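Local coordinates for protein cysteine protease-like VirA (PDB 3EB8) that is a secreted Shigella virulence effector of the EspG/VirA family that promotes entry into epithelial cells and spreading, although its proposed tubulin-specific protease activity is disputed, at residues A[137-140]-A[141-145]; A[227-230]-A[231-235]; A[326-329]-A[330-333]; A[334-337]-A[338-342]. All blocks are in the same frame, centred on the assembly; numbering follows the deposited sequence.

Overall arrangement
All four contacts are local, each joining residues a few positions apart on one continuous piece of chain, so they follow in series and none nests in or crosses another. Contact 1 (137-145) closes the turn that leads into helix 140-149. Contact 2 (227-235) lies along helix 226-234. Contact 3 (326-333) closes the turn where strand 315-327 ends, and contact 4 (334-342) follows directly as helix 335-341. In space they gather: the centres of contacts 2 and 3 are about 8 Å apart, as are those of contacts 3 and 4. Helix 226-234 touches the other three, and F137 meets L338, linking helix 140-149 and its entry turn with helix 335-341.

Contact 1: residues A[137-140]-A[141-145]; sequences FNSV and WHDIY
S139 and D143 meet through their side chains at the start of helix 140-149, where S139 OG donates to D143 OD2 over 2.6 Å. The hydroxyl reaches the carboxylate on its syn side but 31° out of its plane, and chi1 of 65° places OG between the backbone N and the carbonyl carbon of S139, facing D143. The main chain doubles the link, since D143 N bonds to S139 O at 2.8 Å. One residue on, I144 N donates to V140 O at 3.0 Å in the same i to i+4 pattern. Beside these polar bonds V140 and W141 run side by side, and V140 CG1 sits over the face of the indole, 3.8 Å from the centroid of the six-membered ring. A water accepts from W141 N and donates to N138 O, bridging the type I turn F137-V140 to the first helical turn. Further out, Q238 N also bonds to D143 OD2, Q238 OE1 probably competes for the one proton of S139 OG, and W141 NE1 is tied to K187 O. W141 and I144 press on T233 of helix 226-234, and F137 and V140 on L338 of helix 335-341, so the helix entry packs against both of those helices.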
# COMPACT_ATOMS: atom_id res chain seq x y z
N PHE A 137 13.73 -9.72 -7.23
CA PHE A 137 14.10 -8.31 -7.40
C PHE A 137 15.02 -8.07 -8.59
O PHE A 137 15.59 -6.99 -8.73
CB PHE A 137 14.72 -7.73 -6.13
CG PHE A 137 13.76 -7.63 -4.98
CD1 PHE A 137 13.68 -8.65 -4.03
CD2 PHE A 137 12.91 -6.53 -4.87
CE1 PHE A 137 12.76 -8.56 -2.98
CE2 PHE A 137 12.00 -6.44 -3.82
CZ PHE A 137 11.92 -7.45 -2.88
N ASN A 138 15.16 -9.07 -9.46
CA ASN A 138 15.97 -8.89 -10.66
C ASN A 138 15.57 -7.66 -11.48
O ASN A 138 16.43 -6.93 -11.98
CB ASN A 138 15.93 -10.13 -11.56
CG ASN A 138 17.10 -11.07 -11.31
OD1 ASN A 138 17.80 -10.96 -10.30
ND2 ASN A 138 17.30 -12.02 -12.23
N SER A 139 14.27 -7.42 -11.62
CA SER A 139 13.82 -6.36 -12.51
C SER A 139 13.63 -5.01 -11.81
O SER A 139 13.12 -4.07 -12.43
CB SER A 139 12.53 -6.77 -13.21
OG SER A 139 11.48 -6.92 -12.29
N VAL A 140 14.06 -4.91 -10.56
CA VAL A 140 13.70 -3.76 -9.73
C VAL A 140 14.12 -2.40 -10.30
O VAL A 140 13.33 -1.46 -10.26
CB VAL A 140 14.18 -3.91 -8.27
CG1 VAL A 140 15.67 -3.86 -8.19
CG2 VAL A 140 13.58 -2.83 -7.40
N TRP A 141 15.34 -2.28 -10.82
CA TRP A 141 15.79 -1.01 -11.42
C TRP A 141 14.92 -0.59 -12.61
O TRP A 141 14.55 0.58 -12.73
CB TRP A 141 17.25 -1.07 -11.88
CG TRP A 141 18.28 -1.44 -10.84
CD1 TRP A 141 19.50 -2.01 -11.09
CD2 TRP A 141 18.21 -1.25 -9.42
NE1 TRP A 141 20.18 -2.20 -9.91
CE2 TRP A 141 19.41 -1.76 -8.87
CE3 TRP A 141 17.24 -0.73 -8.56
CZ2 TRP A 141 19.66 -1.74 -7.50
CZ3 TRP A 141 17.49 -0.71 -7.19
CH2 TRP A 141 18.70 -1.22 -6.68
N HIS A 142 14.61 -1.52 -13.51
CA HIS A 142 13.79 -1.19 -14.67
C HIS A 142 12.35 -0.92 -14.26
O HIS A 142 11.68 -0.08 -14.84
CB HIS A 142 13.84 -2.31 -15.72
CG HIS A 142 15.20 -2.56 -16.28
ND1 HIS A 142 16.26 -2.97 -15.49
CD2 HIS A 142 15.69 -2.47 -17.54
CE1 HIS A 142 17.34 -3.11 -16.24
NE2 HIS A 142 17.02 -2.81 -17.49
N ASP A 143 11.89 -1.64 -13.24
CA ASP A 143 10.57 -1.42 -12.66
C ASP A 143 10.39 0.02 -12.14
O ASP A 143 9.42 0.69 -12.47
CB ASP A 143 10.29 -2.45 -11.57
CG ASP A 143 10.15 -3.86 -12.13
OD1 ASP A 143 9.91 -3.97 -13.35
OD2 ASP A 143 10.30 -4.84 -11.37
N ILE A 144 11.31 0.52 -11.33
CA ILE A 144 11.16 1.90 -10.86
C ILE A 144 11.31 2.91 -12.01
O ILE A 144 10.51 3.83 -12.15
CB ILE A 144 12.08 2.24 -9.65
CG1 ILE A 144 11.69 3.60 -9.05
CG2 ILE A 144 13.53 2.20 -10.06
CD1 ILE A 144 12.32 3.90 -7.68
N TYR A 145 12.30 2.71 -12.87
CA TYR A 145 12.48 3.56 -14.03
C TYR A 145 11.16 3.70 -14.83
O TYR A 145 10.64 4.80 -15.00
CB TYR A 145 13.59 3.04 -14.94
CG TYR A 145 13.81 3.92 -16.15
CD1 TYR A 145 14.46 5.13 -16.03
CD2 TYR A 145 13.33 3.56 -17.40
CE1 TYR A 145 14.64 5.95 -17.11
CE2 TYR A 145 13.51 4.37 -18.50
CZ TYR A 145 14.18 5.57 -18.35
OH TYR A 145 14.37 6.40 -19.44
O HOH W 1 17.54 -4.50 -11.12

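Contact 2: residues A[227-230]-A[231-235]; sequences AFIS and ALTSA
I229 and T233 lie one helical turn apart with their side chains crossing obliquely, the methyl branches I229 CG2 and T233 CG2 approaching to 4.2 Å. The hydroxyl branch of the threonine takes a different course. With chi1 at 60°, OG1 falls between its own backbone N and carbonyl carbon and turns back down the helix to I229 O, to which it donates over 2.9 Å. T233 N donates to the same oxygen, also at 2.9 Å, and the two donors arrive from opposite faces of the carbonyl plane, so I229 O is gripped twice by one residue. F228 and L232 form the neighbouring i to i+4 pair: L232 CD2 comes to 4.2 Å from F228 CE2, at an oblique angle to the ring, and the backbone bond from L232 N to F228 O is nearly straight (2.8 Å, 179°). S230 and S234 repeat the spacing, with S234 N bonded to S230 O; S230 OG bonds to P226 O, and S234 OG bonds to Y325 OH. Outside the pair, F228 meets Y300 edge-to-face, and I229 and L232 rest on L173 of helix 167-176. The arrangement is a buried alpha helix whose i to i+4 ladder is reinforced by a threonine hydroxyl folded back on the carbonyl four residues earlier, here within the tubulin-binding region 182-273.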
# COMPACT_ATOMS: atom_id res chain seq x y z
N ALA A 227 19.78 2.21 3.00
CA ALA A 227 18.64 1.42 3.40
C ALA A 227 17.37 2.10 2.90
O ALA A 227 16.43 1.45 2.49
CB ALA A 227 18.60 1.23 4.91
N PHE A 228 17.37 3.43 2.92
CA PHE A 228 16.24 4.18 2.39
C PHE A 228 16.12 4.01 0.86
O PHE A 228 15.03 3.77 0.34
CB PHE A 228 16.31 5.66 2.75
CG PHE A 228 15.19 6.45 2.13
CD1 PHE A 228 13.93 6.43 2.70
CD2 PHE A 228 15.39 7.13 0.93
CE1 PHE A 228 12.87 7.11 2.09
CE2 PHE A 228 14.34 7.82 0.33
CZ PHE A 228 13.07 7.81 0.90
N ILE A 229 17.23 4.12 0.15
CA ILE A 229 17.20 3.92 -1.29
C ILE A 229 16.65 2.53 -1.59
O ILE A 229 15.83 2.35 -2.49
CB ILE A 229 18.61 4.06 -1.91
CG1 ILE A 229 19.17 5.46 -1.63
CG2 ILE A 229 18.57 3.74 -3.40
CD1 ILE A 229 18.21 6.60 -2.02
N SER A 230 17.10 1.57 -0.80
CA SER A 230 16.69 0.19 -0.94
C SER A 230 15.20 0.06 -0.69
O SER A 230 14.51 -0.65 -1.43
CB SER A 230 17.48 -0.70 0.04
OG SER A 230 18.85 -0.78 -0.32
N ALA A 231 14.70 0.75 0.33
CA ALA A 231 13.28 0.71 0.68
C ALA A 231 12.40 1.33 -0.41
O ALA A 231 11.39 0.74 -0.83
CB ALA A 231 13.04 1.41 1.99
N LEU A 232 12.78 2.52 -0.86
CA LEU A 232 12.09 3.21 -1.95
C LEU A 232 12.05 2.39 -3.25
O LEU A 232 10.98 2.20 -3.85
CB LEU A 232 12.76 4.55 -2.21
CG LEU A 232 12.29 5.37 -3.41
CD1 LEU A 232 10.79 5.71 -3.32
CD2 LEU A 232 13.13 6.64 -3.54
N THR A 233 13.21 1.90 -3.68
CA THR A 233 13.28 1.19 -4.96
C THR A 233 12.60 -0.17 -4.90
O THR A 233 11.89 -0.56 -5.80
CB THR A 233 14.74 1.05 -5.50
OG1 THR A 233 15.55 0.32 -4.58
CG2 THR A 233 15.35 2.43 -5.72
N SER A 234 12.80 -0.88 -3.80
CA SER A 234 12.20 -2.19 -3.67
C SER A 234 10.69 -2.15 -3.83
O SER A 234 10.08 -3.14 -4.26
CB SER A 234 12.56 -2.81 -2.32
OG SER A 234 11.83 -2.21 -1.28
N ALA A 235 10.09 -1.01 -3.46
CA ALA A 235 8.64 -0.86 -3.44
C ALA A 235 8.02 -1.00 -4.83
O ALA A 235 6.82 -1.27 -4.95
CB ALA A 235 8.22 0.48 -2.81

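Contact 3: residues A[326-329]-A[330-333]; sequences LVHA and GTLP
V327, the last residue of strand 315-327, touches T331 through a single branch. With chi1 at -177°, CG1 stands anti to the backbone N and reaches across to T331 OG1 at 3.3 Å, with T331 CB at 3.7 Å, the two side chains crossing at about a right angle. The same valine is held by backbone bonds to Y300 of the neighbouring strand and packs on A231 of helix 226-234.

At H328 the contact becomes polar. Its carbonyl oxygen accepts twice from T331, from OG1 at 2.9 Å and from N at 3.2 Å. Both donors come from the same face of the carbonyl plane, the amide lying 43° out of it and so well above the plane. The amide bond closes a type I beta turn from H328 to T331, the threonine hydroxyl adds a second bond to the same oxygen, and the turn leads the chain away from the end of the strand toward helix 335-341. The imidazole of H328 folds over the turn as well: with chi1 at 81°, its ring passes over T331 so that OG1 lies 3.3 Å above the ring plane, over its centre. H328 CD2 approaches G330 N obliquely, at 3.1 Å.

A329 occupies the first corner and G330 the second, with backbone angles close to those expected of the turn type. The peptide of A329 faces helix 226-234, where A329 O meets A227 CB at 3.3 Å. Beyond the turn, T331 packs on L338 and A341 of the following helix, while its own O receives a weak hydrogen bond from S230 OG.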
# COMPACT_ATOMS: atom_id res chain seq x y z
N LEU A 326 9.51 -4.48 6.44
CA LEU A 326 10.59 -3.73 7.07
C LEU A 326 11.87 -3.85 6.24
O LEU A 326 12.23 -4.95 5.80
CB LEU A 326 10.86 -4.34 8.44
CG LEU A 326 10.90 -3.45 9.67
CD1 LEU A 326 9.56 -2.77 9.86
CD2 LEU A 326 11.23 -4.33 10.86
N VAL A 327 12.56 -2.74 6.05
CA VAL A 327 13.89 -2.78 5.47
C VAL A 327 14.92 -2.39 6.53
O VAL A 327 14.91 -1.25 7.01
CB VAL A 327 14.03 -1.81 4.29
CG1 VAL A 327 15.43 -1.95 3.68
CG2 VAL A 327 12.94 -2.07 3.25
N HIS A 328 15.80 -3.33 6.87
CA HIS A 328 16.79 -3.14 7.94
C HIS A 328 17.87 -2.11 7.57
O HIS A 328 18.15 -1.86 6.40
CB HIS A 328 17.40 -4.50 8.36
CG HIS A 328 18.50 -4.99 7.45
ND1 HIS A 328 18.31 -5.98 6.51
CD2 HIS A 328 19.79 -4.61 7.34
CE1 HIS A 328 19.43 -6.19 5.86
NE2 HIS A 328 20.35 -5.37 6.33
N ALA A 329 18.50 -1.54 8.59
CA ALA A 329 19.46 -0.43 8.43
C ALA A 329 20.63 -0.64 7.47
O ALA A 329 21.08 0.30 6.81
CB ALA A 329 19.99 -0.04 9.79
N GLY A 330 21.18 -1.84 7.41
CA GLY A 330 22.33 -2.01 6.53
C GLY A 330 22.05 -2.49 5.11
O GLY A 330 22.97 -2.95 4.43
N THR A 331 20.80 -2.39 4.65
CA THR A 331 20.45 -2.99 3.36
C THR A 331 21.12 -2.27 2.20
O THR A 331 21.06 -1.05 2.10
CB THR A 331 18.92 -2.98 3.07
OG1 THR A 331 18.21 -3.64 4.12
CG2 THR A 331 18.64 -3.71 1.76
N LEU A 332 21.73 -3.04 1.31
CA LEU A 332 22.35 -2.47 0.12
C LEU A 332 21.38 -2.46 -1.07
O LEU A 332 20.67 -3.43 -1.29
CB LEU A 332 23.63 -3.23 -0.24
CG LEU A 332 24.70 -3.20 0.86
CD1 LEU A 332 25.89 -4.05 0.44
CD2 LEU A 332 25.12 -1.76 1.20
N PRO A 333 21.36 -1.35 -1.82
CA PRO A 333 20.47 -1.19 -2.96
C PRO A 333 20.90 -2.06 -4.14
O PRO A 333 21.50 -1.56 -5.08
CB PRO A 333 20.61 0.31 -3.31
CG PRO A 333 21.37 0.92 -2.22
CD PRO A 333 22.18 -0.15 -1.59

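Contact 4: residues A[334-337]-A[338-342]; sequences SSEG and LRNAI
L338 N, R339 N, N340 N and A341 N donate in turn to the oxygens of S334, S335, E336 and G337, an uninterrupted i to i+4 series running from the N-cap of helix 335-341. S334 supplies that cap: its OG accepts from G337 N at 3.0 Å, almost straight at 171°. N340 ND2 bonds to E336 O over 3.1 Å, with that oxygen close to the plane of the amide. N340 N donates to the same oxygen at 3.2 Å, and the two reach it from opposite faces of the carbonyl plane. With chi1 at 60°, R339 CG lies between its backbone N and carbonyl carbon, sending the extended chain back over S335 and laying the guanidinium across the backbone of E336, whose CA sits 3.4 Å over one face. The carboxylate is tilted by 27° against that group, and E336 OE2 stays 4.2 Å from R339 NH2, with no N-H aimed at it. L338, in contrast, turns inward onto F137 and S234, and S335 OG bonds to F137 O. Chemically, the serine cap gives G337 N a partner and N340 grips E336 O twice, while E336 and R339 probably attract each other only loosely.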
# COMPACT_ATOMS: atom_id res chain seq x y z
N SER A 334 20.62 -3.35 -4.07
CA SER A 334 20.83 -4.27 -5.17
C SER A 334 19.82 -5.40 -5.05
O SER A 334 19.21 -5.59 -4.00
CB SER A 334 22.25 -4.86 -5.14
OG SER A 334 22.39 -5.82 -4.10
N SER A 335 19.65 -6.15 -6.12
CA SER A 335 18.79 -7.31 -6.11
C SER A 335 19.21 -8.34 -5.05
O SER A 335 18.37 -8.96 -4.42
CB SER A 335 18.78 -7.92 -7.51
OG SER A 335 18.58 -6.89 -8.45
N GLU A 336 20.52 -8.54 -4.86
CA GLU A 336 20.98 -9.40 -3.77
C GLU A 336 20.59 -8.81 -2.40
O GLU A 336 20.01 -9.50 -1.58
CB GLU A 336 22.50 -9.68 -3.82
CG GLU A 336 23.00 -10.50 -2.61
CD GLU A 336 24.43 -10.95 -2.72
OE1 GLU A 336 25.03 -11.32 -1.67
OE2 GLU A 336 24.96 -10.96 -3.85
N GLY A 337 20.94 -7.55 -2.18
CA GLY A 337 20.56 -6.86 -0.95
C GLY A 337 19.07 -6.96 -0.64
O GLY A 337 18.67 -7.28 0.49
N LEU A 338 18.24 -6.70 -1.65
CA LEU A 338 16.78 -6.69 -1.51
C LEU A 338 16.17 -8.08 -1.21
O LEU A 338 15.47 -8.25 -0.22
CB LEU A 338 16.12 -6.05 -2.75
CG LEU A 338 16.45 -4.57 -3.04
CD1 LEU A 338 15.50 -3.92 -4.06
CD2 LEU A 338 16.44 -3.80 -1.74
N ARG A 339 16.43 -9.09 -2.04
CA ARG A 339 15.86 -10.40 -1.80
C ARG A 339 16.30 -10.99 -0.45
O ARG A 339 15.56 -11.74 0.17
CB ARG A 339 16.22 -11.35 -2.94
CG ARG A 339 17.72 -11.56 -3.11
CD ARG A 339 18.07 -12.37 -4.32
NE ARG A 339 19.37 -12.99 -4.15
CZ ARG A 339 20.43 -12.77 -4.93
NH1 ARG A 339 20.32 -11.96 -5.97
NH2 ARG A 339 21.58 -13.38 -4.68
N ASN A 340 17.51 -10.65 0.00
CA ASN A 340 17.96 -11.09 1.32
C ASN A 340 17.35 -10.28 2.47
O ASN A 340 16.99 -10.83 3.49
CB ASN A 340 19.49 -11.10 1.42
CG ASN A 340 20.11 -12.36 0.83
OD1 ASN A 340 20.11 -13.43 1.46
ND2 ASN A 340 20.68 -12.23 -0.36
N ALA A 341 17.19 -8.97 2.27
CA ALA A 341 16.58 -8.10 3.29
C ALA A 341 15.05 -8.26 3.38
O ALA A 341 14.48 -8.14 4.47
CB ALA A 341 16.96 -6.65 3.06
N ILE A 342 14.40 -8.55 2.25
CA ILE A 342 12.94 -8.60 2.16
C ILE A 342 12.43 -9.89 1.53
O ILE A 342 11.90 -9.87 0.42
CB ILE A 342 12.39 -7.43 1.31
CG1 ILE A 342 13.21 -6.15 1.54
CG2 ILE A 342 10.89 -7.21 1.60
CD1 ILE A 342 12.91 -5.04 0.58